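Local coordinates for protein PT26-6P (Thermococcus sp., PDB 2WB7) that is of unknown function but is encoded by an extrachromosomal mobile element of Euryarchaea and combines immunoglobulin-like domains with a helical domain, at residues T160-I168 with K211-V221. Sequence-based numbering, arbitrary orientation.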
ATOM      1  N   THR A 160       1.254 -10.722  -9.707  1.00 51.34           N
ATOM      2  CA  THR A 160       0.069 -10.558 -10.530  1.00 52.01           C
ATOM      3  C   THR A 160       0.128 -11.491 -11.745  1.00 52.55           C
ATOM      4  O   THR A 160       1.186 -11.684 -12.339  1.00 52.12           O
ATOM      5  CB  THR A 160      -0.102  -9.091 -10.961  1.00 52.03           C
ATOM      6  OG1 THR A 160       1.123  -8.603 -11.528  1.00 52.47           O
ATOM      7  CG2 THR A 160      -0.463  -8.236  -9.757  1.00 51.60           C
ATOM      8  N   THR A 161      -1.018 -12.080 -12.079  1.00 53.49           N
ATOM      9  CA  THR A 161      -1.128 -13.045 -13.171  1.00 54.36           C
ATOM     10  C   THR A 161      -1.283 -12.367 -14.532  1.00 54.65           C
ATOM     11  O   THR A 161      -1.837 -11.269 -14.623  1.00 55.11           O
ATOM     12  CB  THR A 161      -2.353 -13.945 -12.977  1.00 54.66           C
ATOM     13  OG1 THR A 161      -2.362 -14.498 -11.642  1.00 55.26           O
ATOM     14  CG2 THR A 161      -2.358 -15.054 -14.026  1.00 54.97           C
ATOM     15  N   HIS A 162      -0.794 -13.024 -15.584  1.00 54.87           N
ATOM     16  CA  HIS A 162      -0.981 -12.558 -16.967  1.00 54.92           C
ATOM     17  C   HIS A 162      -2.399 -12.861 -17.447  1.00 54.48           C
ATOM     18  O   HIS A 162      -2.914 -13.944 -17.192  1.00 54.62           O
ATOM     19  CB  HIS A 162       0.017 -13.244 -17.907  1.00 55.25           C
ATOM     20  CG  HIS A 162       1.367 -12.599 -17.940  1.00 56.81           C
ATOM     21  ND1 HIS A 162       2.453 -13.171 -18.567  1.00 57.86           N
ATOM     22  CD2 HIS A 162       1.807 -11.431 -17.414  1.00 58.82           C
ATOM     23  CE1 HIS A 162       3.500 -12.374 -18.442  1.00 58.36           C
ATOM     24  NE2 HIS A 162       3.134 -11.308 -17.751  1.00 58.91           N
ATOM     25  N   PHE A 163      -3.022 -11.919 -18.150  1.00 54.14           N
ATOM     26  CA  PHE A 163      -4.398 -12.093 -18.626  1.00 53.79           C
ATOM     27  C   PHE A 163      -4.670 -11.169 -19.819  1.00 53.51           C
ATOM     28  O   PHE A 163      -3.868 -10.281 -20.117  1.00 53.16           O
ATOM     29  CB  PHE A 163      -5.392 -11.748 -17.512  1.00 53.77           C
ATOM     30  CG  PHE A 163      -5.476 -10.274 -17.232  1.00 53.77           C
ATOM     31  CD1 PHE A 163      -6.498  -9.502 -17.781  1.00 53.24           C
ATOM     32  CD2 PHE A 163      -4.514  -9.648 -16.449  1.00 52.57           C
ATOM     33  CE1 PHE A 163      -6.563  -8.134 -17.540  1.00 52.08           C
ATOM     34  CE2 PHE A 163      -4.575  -8.285 -16.211  1.00 52.00           C
ATOM     35  CZ  PHE A 163      -5.603  -7.529 -16.756  1.00 51.71           C
ATOM     36  N   GLU A 164      -5.806 -11.387 -20.487  1.00 53.11           N
ATOM     37  CA  GLU A 164      -6.274 -10.504 -21.544  1.00 52.81           C
ATOM     38  C   GLU A 164      -7.783 -10.363 -21.468  1.00 52.44           C
ATOM     39  O   GLU A 164      -8.469 -11.230 -20.932  1.00 52.42           O
ATOM     40  CB  GLU A 164      -5.882 -11.040 -22.927  1.00 52.98           C
ATOM     41  CG  GLU A 164      -4.382 -11.163 -23.174  1.00 53.32           C
ATOM     42  CD  GLU A 164      -3.719  -9.830 -23.444  1.00 54.87           C
ATOM     43  OE1 GLU A 164      -4.452  -8.859 -23.714  1.00 56.16           O
ATOM     44  OE2 GLU A 164      -2.472  -9.748 -23.390  1.00 56.19           O
ATOM     45  N   ILE A 165      -8.297  -9.264 -22.002  1.00 52.11           N
ATOM     46  CA  ILE A 165      -9.732  -9.084 -22.131  1.00 51.96           C
ATOM     47  C   ILE A 165     -10.194  -9.345 -23.565  1.00 52.17           C
ATOM     48  O   ILE A 165      -9.552  -8.936 -24.532  1.00 52.02           O
ATOM     49  CB  ILE A 165     -10.167  -7.670 -21.716  1.00 51.77           C
ATOM     50  CG1 ILE A 165      -9.687  -7.365 -20.301  1.00 51.72           C
ATOM     51  CG2 ILE A 165     -11.682  -7.531 -21.792  1.00 51.28           C
ATOM     52  CD1 ILE A 165     -10.021  -5.963 -19.852  1.00 52.04           C
ATOM     53  N   ARG A 166     -11.310 -10.037 -23.711  1.00 52.46           N
ATOM     54  CA  ARG A 166     -11.886 -10.156 -25.033  1.00 52.94           C
ATOM     55  C   ARG A 166     -13.392  -9.875 -25.061  1.00 52.93           C
ATOM     56  O   ARG A 166     -14.121 -10.112 -24.081  1.00 52.58           O
ATOM     57  CB  ARG A 166     -11.508 -11.490 -25.698  1.00 53.37           C
ATOM     58  CG  ARG A 166     -12.325 -12.707 -25.287  1.00 54.50           C
ATOM     59  CD  ARG A 166     -12.157 -13.826 -26.341  1.00 57.06           C
ATOM     60  NE  ARG A 166     -10.755 -14.166 -26.640  1.00 57.56           N
ATOM     61  CZ  ARG A 166     -10.246 -15.401 -26.578  1.00 56.65           C
ATOM     62  NH1 ARG A 166     -11.015 -16.426 -26.227  1.00 55.93           N
ATOM     63  NH2 ARG A 166      -8.969 -15.619 -26.870  1.00 55.27           N
ATOM     64  N   VAL A 167     -13.832  -9.332 -26.194  1.00 52.95           N
ATOM     65  CA  VAL A 167     -15.207  -8.897 -26.381  1.00 53.12           C
ATOM     66  C   VAL A 167     -15.835  -9.584 -27.590  1.00 53.26           C
ATOM     67  O   VAL A 167     -15.180  -9.804 -28.615  1.00 53.34           O
ATOM     68  CB  VAL A 167     -15.275  -7.377 -26.594  1.00 53.25           C
ATOM     69  CG1 VAL A 167     -16.727  -6.899 -26.592  1.00 53.67           C
ATOM     70  CG2 VAL A 167     -14.462  -6.656 -25.523  1.00 53.34           C
ATOM     71  N   ILE A 168     -17.110  -9.925 -27.474  1.00 53.33           N
ATOM     72  CA  ILE A 168     -17.811 -10.564 -28.572  1.00 53.48           C
ATOM     73  C   ILE A 168     -19.122  -9.853 -28.838  1.00 53.41           C
ATOM     74  O   ILE A 168     -19.975  -9.750 -27.959  1.00 53.27           O
ATOM     75  CB  ILE A 168     -18.043 -12.052 -28.299  1.00 53.60           C
ATOM     76  CG1 ILE A 168     -16.689 -12.755 -28.169  1.00 54.08           C
ATOM     77  CG2 ILE A 168     -18.885 -12.677 -29.409  1.00 53.79           C
ATOM     78  CD1 ILE A 168     -16.768 -14.279 -28.058  1.00 55.95           C
ATOM     79  N   LYS A 211     -15.434 -10.019 -32.891  1.00 61.86           N
ATOM     80  CA  LYS A 211     -14.689 -10.345 -31.698  1.00 61.93           C
ATOM     81  C   LYS A 211     -13.396  -9.547 -31.670  1.00 61.44           C
ATOM     82  O   LYS A 211     -12.674  -9.469 -32.666  1.00 61.32           O
ATOM     83  CB  LYS A 211     -14.414 -11.849 -31.643  1.00 62.22           C
ATOM     84  CG  LYS A 211     -13.042 -12.219 -31.096  1.00 64.10           C
ATOM     85  CD  LYS A 211     -12.678 -13.654 -31.494  1.00 67.31           C
ATOM     86  CE  LYS A 211     -11.235 -13.998 -31.128  1.00 68.71           C
ATOM     87  NZ  LYS A 211     -11.035 -14.012 -29.648  1.00 69.91           N
ATOM     88  N   ALA A 212     -13.136  -8.932 -30.521  1.00 60.88           N
ATOM     89  CA  ALA A 212     -11.927  -8.159 -30.304  1.00 60.23           C
ATOM     90  C   ALA A 212     -11.232  -8.673 -29.052  1.00 59.84           C
ATOM     91  O   ALA A 212     -11.846  -9.306 -28.196  1.00 59.46           O
ATOM     92  CB  ALA A 212     -12.252  -6.667 -30.181  1.00 59.97           C
ATOM     93  N   GLU A 213      -9.939  -8.408 -28.962  1.00 59.83           N
ATOM     94  CA  GLU A 213      -9.143  -8.854 -27.837  1.00 59.95           C
ATOM     95  C   GLU A 213      -8.009  -7.866 -27.583  1.00 59.37           C
ATOM     96  O   GLU A 213      -7.577  -7.164 -28.493  1.00 59.44           O
ATOM     97  CB  GLU A 213      -8.582 -10.233 -28.133  1.00 60.35           C
ATOM     98  CG  GLU A 213      -7.699 -10.812 -27.063  1.00 63.17           C
ATOM     99  CD  GLU A 213      -7.304 -12.217 -27.408  1.00 66.54           C
ATOM    100  OE1 GLU A 213      -6.087 -12.518 -27.374  1.00 66.80           O
ATOM    101  OE2 GLU A 213      -8.225 -13.004 -27.742  1.00 68.44           O
ATOM    102  N   THR A 214      -7.528  -7.809 -26.349  1.00 58.70           N
ATOM    103  CA  THR A 214      -6.454  -6.885 -26.017  1.00 58.14           C
ATOM    104  C   THR A 214      -5.101  -7.550 -26.203  1.00 57.86           C
ATOM    105  O   THR A 214      -5.024  -8.753 -26.452  1.00 57.72           O
ATOM    106  CB  THR A 214      -6.593  -6.342 -24.581  1.00 58.16           C
ATOM    107  OG1 THR A 214      -6.635  -7.434 -23.655  1.00 57.64           O
ATOM    108  CG2 THR A 214      -7.879  -5.537 -24.447  1.00 58.29           C
ATOM    109  N   THR A 215      -4.037  -6.767 -26.081  1.00 57.50           N
ATOM    110  CA  THR A 215      -2.696  -7.317 -26.214  1.00 57.43           C
ATOM    111  C   THR A 215      -1.803  -6.829 -25.084  1.00 57.21           C
ATOM    112  O   THR A 215      -1.558  -5.634 -24.960  1.00 56.90           O
ATOM    113  CB  THR A 215      -2.065  -6.916 -27.568  1.00 57.65           C
ATOM    114  OG1 THR A 215      -3.085  -6.857 -28.578  1.00 57.60           O
ATOM    115  CG2 THR A 215      -0.991  -7.925 -27.975  1.00 57.24           C
ATOM    116  N   THR A 216      -1.321  -7.745 -24.253  1.00 56.95           N
ATOM    117  CA  THR A 216      -0.502  -7.337 -23.117  1.00 56.98           C
ATOM    118  C   THR A 216      -1.292  -6.392 -22.199  1.00 56.70           C
ATOM    119  O   THR A 216      -0.752  -5.433 -21.641  1.00 56.57           O
ATOM    120  CB  THR A 216       0.812  -6.670 -23.601  1.00 57.03           C
ATOM    121  OG1 THR A 216       1.340  -7.437 -24.687  1.00 57.72           O
ATOM    122  CG2 THR A 216       1.847  -6.591 -22.485  1.00 56.32           C
ATOM    123  N   ALA A 217      -2.581  -6.673 -22.041  1.00 56.48           N
ATOM    124  CA  ALA A 217      -3.405  -5.917 -21.105  1.00 56.26           C
ATOM    125  C   ALA A 217      -2.718  -5.848 -19.748  1.00 55.98           C
ATOM    126  O   ALA A 217      -2.591  -4.773 -19.166  1.00 55.98           O
ATOM    127  CB  ALA A 217      -4.781  -6.553 -20.968  1.00 56.08           C
ATOM    128  N   TRP A 218      -2.293  -7.013 -19.260  1.00 55.77           N
ATOM    129  CA  TRP A 218      -1.667  -7.147 -17.950  1.00 55.74           C
ATOM    130  C   TRP A 218      -0.490  -6.204 -17.782  1.00 55.51           C
ATOM    131  O   TRP A 218      -0.076  -5.939 -16.665  1.00 55.90           O
ATOM    132  CB  TRP A 218      -1.203  -8.584 -17.702  1.00 55.80           C
ATOM    133  CG  TRP A 218      -0.292  -9.113 -18.764  1.00 57.04           C
ATOM    134  CD1 TRP A 218      -0.648  -9.875 -19.850  1.00 57.24           C
ATOM    135  CD2 TRP A 218       1.130  -8.929 -18.852  1.00 57.57           C
ATOM    136  NE1 TRP A 218       0.464 -10.167 -20.606  1.00 57.78           N
ATOM    137  CE2 TRP A 218       1.568  -9.604 -20.015  1.00 57.84           C
ATOM    138  CE3 TRP A 218       2.078  -8.270 -18.057  1.00 57.52           C
ATOM    139  CZ2 TRP A 218       2.911  -9.633 -20.405  1.00 57.97           C
ATOM    140  CZ3 TRP A 218       3.410  -8.297 -18.445  1.00 58.24           C
ATOM    141  CH2 TRP A 218       3.814  -8.970 -19.611  1.00 58.50           C
ATOM    142  N   GLY A 219       0.022  -5.663 -18.880  1.00 54.88           N
ATOM    143  CA  GLY A 219       1.136  -4.733 -18.793  1.00 54.23           C
ATOM    144  C   GLY A 219       0.797  -3.385 -18.192  1.00 54.00           C
ATOM    145  O   GLY A 219       1.619  -2.464 -18.200  1.00 53.77           O
ATOM    146  N   HIS A 220      -0.417  -3.242 -17.677  1.00 54.15           N
ATOM    147  CA  HIS A 220      -0.814  -1.974 -17.062  1.00 54.28           C
ATOM    148  C   HIS A 220      -0.808  -2.106 -15.557  1.00 54.35           C
ATOM    149  O   HIS A 220      -1.100  -1.150 -14.843  1.00 54.05           O
ATOM    150  CB  HIS A 220      -2.197  -1.525 -17.542  1.00 54.29           C
ATOM    151  CG  HIS A 220      -2.258  -1.232 -19.008  1.00 54.33           C
ATOM    152  ND1 HIS A 220      -2.855  -2.083 -19.913  1.00 54.75           N
ATOM    153  CD2 HIS A 220      -1.787  -0.185 -19.729  1.00 53.86           C
ATOM    154  CE1 HIS A 220      -2.743  -1.576 -21.129  1.00 54.83           C
ATOM    155  NE2 HIS A 220      -2.101  -0.423 -21.044  1.00 53.39           N
ATOM    156  N   VAL A 221      -0.479  -3.309 -15.091  1.00 54.87           N
ATOM    157  CA  VAL A 221      -0.447  -3.620 -13.673  1.00 55.38           C
ATOM    158  C   VAL A 221       0.960  -3.501 -13.121  1.00 56.13           C
ATOM    159  O   VAL A 221       1.911  -3.985 -13.725  1.00 56.12           O
ATOM    160  CB  VAL A 221      -0.931  -5.043 -13.428  1.00 55.07           C
ATOM    161  CG1 VAL A 221      -0.969  -5.325 -11.968  1.00 54.90           C
ATOM    162  CG2 VAL A 221      -2.306  -5.230 -14.031  1.00 55.20           C
TER
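E213 OE2 is gripped side-on by R166, whose NE (3.0 Å) and NH2 (2.9 Å) both turn to this single oxygen. OE2 lies nearly in the guanidinium plane, although the carboxylate itself is turned 32° against it, and both nitrogens reach OE2 from one face of the carboxylate. The ammonium of K211 comes over a face of the guanidinium, its NZ 3.5 Å from E213 OE2 in a second salt bridge, so one acid probably offsets two neighbouring positive charges. A glutamate suits the place because its extended chain, with CG anti to the backbone N (chi1 178°), runs beside R166 in a non-hydrogen-bonded pair. V167 and A212 are a hydrogen-bonded pair, V167 N to A212 O 2.8 Å, whose side chains point to the opposite face from R166 and E213, onto strand 52-62, as apolar residues should in the buried interior between the two sheets of this immunoglobulin-like domain. Strand 163-178 is bonded on its other edge to strand 85-96. Past E213 the chains part: T214 still gives its N to I165 O and receives I165 N on OG1 (3.0 Å), a hydroxyl thus standing in for a backbone acceptor. E164 folds back at its second torsion toward the turn, where OE2 accepts weakly from A217 N; its bond from T216 N is modelled implausibly short, its length doubtful. Beyond, the 3-10 segment 217-220 brings W218 against H162 in a face-to-face stack, planes at 29°, though the rings are modelled too close and their exact separation is doubtful. W218 CB packs 3.7 Å from F163 CD2. Without the indole, as with an alanine at W218, H162 would probably lose the surface it lies on and turn more freely. V221 CG1 meets T160 CG2 at 3.7 Å, two beta-branched side chains passing alongside, pointing opposite ways.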